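Local coordinates for protein 1-deoxy-D-xylulose 5-phosphate reductoisomerase (Zymomonas mobilis, PDB 1R0K) that catalyses the NADPH-dependent rearrangement and reduction of 1-deoxy-D-xylulose 5-phosphate to 2-C-methyl-D-erythritol 4-phosphate in isoprenoid biosynthesis, at residues B[214-217]-B[218-222]. Sequence-based numbering, arbitrary orientation.
Sequences TMMN and KGLEL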
ATOM      1  N   THR B 214      -6.470 -26.724  -7.988  1.00 13.19           N
ATOM      2  CA  THR B 214      -7.539 -27.005  -7.032  1.00 11.62           C
ATOM      3  C   THR B 214      -7.730 -25.840  -6.066  1.00 13.47           C
ATOM      4  O   THR B 214      -8.714 -25.786  -5.328  1.00 11.06           O
ATOM      5  CB  THR B 214      -7.217 -28.243  -6.191  1.00 12.49           C
ATOM      6  OG1 THR B 214      -6.069 -27.968  -5.383  1.00 12.71           O
ATOM      7  CG2 THR B 214      -6.930 -29.448  -7.084  1.00 12.56           C
ATOM      8  N   MET B 215      -6.774 -24.914  -6.089  1.00 13.15           N
ATOM      9  CA  MET B 215      -6.763 -23.753  -5.216  1.00 14.20           C
ATOM     10  C   MET B 215      -6.400 -24.145  -3.787  1.00 16.52           C
ATOM     11  O   MET B 215      -6.643 -23.395  -2.844  1.00 17.28           O
ATOM     12  CB  MET B 215      -8.103 -23.003  -5.254  1.00 15.92           C
ATOM     13  CG  MET B 215      -8.300 -22.181  -6.524  1.00 13.82           C
ATOM     14  SD  MET B 215      -9.550 -20.880  -6.349  1.00 16.55           S
ATOM     15  CE  MET B 215      -8.588 -19.570  -5.579  1.00 14.38           C
ATOM     16  N   MET B 216      -5.803 -25.324  -3.635  1.00 16.76           N
ATOM     17  CA  MET B 216      -5.367 -25.786  -2.324  1.00 15.97           C
ATOM     18  C   MET B 216      -4.227 -24.862  -1.895  1.00 16.04           C
ATOM     19  O   MET B 216      -4.052 -24.572  -0.709  1.00 13.56           O
ATOM     20  CB  MET B 216      -4.857 -27.224  -2.411  1.00 18.92           C
ATOM     21  CG  MET B 216      -4.392 -27.809  -1.087  1.00 24.55           C
ATOM     22  SD  MET B 216      -5.705 -27.895   0.155  1.00 29.54           S
ATOM     23  CE  MET B 216      -6.692 -29.222  -0.496  1.00 25.15           C
ATOM     24  N   ASN B 217      -3.454 -24.394  -2.872  1.00 16.08           N
ATOM     25  CA  ASN B 217      -2.340 -23.497  -2.583  1.00 16.92           C
ATOM     26  C   ASN B 217      -2.873 -22.267  -1.866  1.00 15.10           C
ATOM     27  O   ASN B 217      -2.245 -21.782  -0.930  1.00 16.94           O
ATOM     28  CB  ASN B 217      -1.596 -23.104  -3.874  1.00 15.59           C
ATOM     29  CG  ASN B 217      -2.396 -22.155  -4.766  1.00 17.09           C
ATOM     30  OD1 ASN B 217      -3.589 -22.349  -4.997  1.00 16.48           O
ATOM     31  ND2 ASN B 217      -1.727 -21.132  -5.283  1.00 18.11           N
ATOM     32  N   LYS B 218      -4.039 -21.777  -2.287  1.00 15.65           N
ATOM     33  CA  LYS B 218      -4.647 -20.609  -1.651  1.00 15.25           C
ATOM     34  C   LYS B 218      -5.138 -20.930  -0.253  1.00 15.00           C
ATOM     35  O   LYS B 218      -5.064 -20.087   0.643  1.00 14.58           O
ATOM     36  CB  LYS B 218      -5.823 -20.068  -2.470  1.00 17.38           C
ATOM     37  CG  LYS B 218      -5.421 -19.134  -3.579  1.00 19.47           C
ATOM     38  CD  LYS B 218      -4.638 -17.942  -3.043  1.00 17.72           C
ATOM     39  CE  LYS B 218      -3.701 -17.441  -4.120  1.00 16.71           C
ATOM     40  NZ  LYS B 218      -2.875 -16.295  -3.699  1.00 18.42           N
ATOM     41  N   GLY B 219      -5.662 -22.141  -0.076  1.00 14.83           N
ATOM     42  CA  GLY B 219      -6.148 -22.542   1.232  1.00 13.31           C
ATOM     43  C   GLY B 219      -4.993 -22.597   2.215  1.00 14.55           C
ATOM     44  O   GLY B 219      -5.121 -22.178   3.364  1.00 13.05           O
ATOM     45  N   LEU B 220      -3.854 -23.111   1.757  1.00 14.57           N
ATOM     46  CA  LEU B 220      -2.674 -23.212   2.608  1.00 16.12           C
ATOM     47  C   LEU B 220      -2.137 -21.820   2.920  1.00 16.11           C
ATOM     48  O   LEU B 220      -1.662 -21.557   4.025  1.00 17.83           O
ATOM     49  CB  LEU B 220      -1.603 -24.060   1.920  1.00 16.80           C
ATOM     50  CG  LEU B 220      -2.077 -25.474   1.563  1.00 18.99           C
ATOM     51  CD1 LEU B 220      -0.991 -26.205   0.799  1.00 19.82           C
ATOM     52  CD2 LEU B 220      -2.438 -26.226   2.831  1.00 18.60           C
ATOM     53  N   GLU B 221      -2.215 -20.929   1.940  1.00 15.04           N
ATOM     54  CA  GLU B 221      -1.763 -19.560   2.129  1.00 13.61           C
ATOM     55  C   GLU B 221      -2.608 -18.875   3.196  1.00 12.25           C
ATOM     56  O   GLU B 221      -2.105 -18.085   3.988  1.00 12.07           O
ATOM     57  CB  GLU B 221      -1.850 -18.791   0.808  1.00 13.20           C
ATOM     58  CG  GLU B 221      -0.690 -19.082  -0.120  1.00 12.26           C
ATOM     59  CD  GLU B 221      -0.876 -18.478  -1.495  1.00 13.84           C
ATOM     60  OE1 GLU B 221      -1.508 -17.411  -1.592  1.00 10.77           O
ATOM     61  OE2 GLU B 221      -0.372 -19.068  -2.475  1.00 16.93           O
ATOM     62  N   LEU B 222      -3.899 -19.183   3.215  1.00 11.37           N
ATOM     63  CA  LEU B 222      -4.801 -18.602   4.196  1.00 10.80           C
ATOM     64  C   LEU B 222      -4.399 -19.059   5.591  1.00 12.42           C
ATOM     65  O   LEU B 222      -4.393 -18.276   6.543  1.00 11.34           O
ATOM     66  CB  LEU B 222      -6.236 -19.044   3.915  1.00 13.63           C
ATOM     67  CG  LEU B 222      -7.277 -18.636   4.950  1.00 14.49           C
ATOM     68  CD1 LEU B 222      -7.348 -17.120   5.055  1.00 14.17           C
ATOM     69  CD2 LEU B 222      -8.629 -19.210   4.549  1.00 15.59           C
TER
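Met215 O accepts a hydrogen bond from Gly219 N at 3.2 Å and a weak one from Lys218 N. Leu220 N bonds to Met216 O at 2.9 Å, and Glu221 N to Asn217 O at 3.0 Å. These bonds open helix 216-229, with Met215 at the N-cap. Met215 has positive phi, which turns the chain between helix 206-214 and this one. Thr214 OG1 accepts a hydrogen bond from Met216 N, an ST turn at that junction.

Apolar contacts lie on two faces. Met215 bends at chi3 (83°) and lays CE against Lys218 CG, 3.8 Å away. Met216 CG meets Leu220 CD1 at 4.2 Å, and both residues pack on Met325 of helix 321-337.

The charged pair spans three residues along the helix. Lys218 NZ forms a salt bridge with Glu221 OE1 at 2.7 Å, on the syn side of the carboxylate and 18° out of its plane. NZ also makes a second salt bridge with Glu152 and bonds to Thr174 O. The Asn217 amide runs beside the Glu221 carboxylate, the two planes 80° apart, with ND2 3.7 Å from OE2. With an alanine here in place of the glutamate, Lys218 would probably be left with Glu152 as its carboxylate partner, and the predicted metal site would probably lack one ligand.

Asn217, Lys218 and Glu221 are predicted to bind 1-deoxy-D-xylulose 5-phosphate, and Glu221 and Glu152 are predicted to bind manganese. The first two turns of helix 216-229 thus carry part of the probable substrate and metal site of the DXR family.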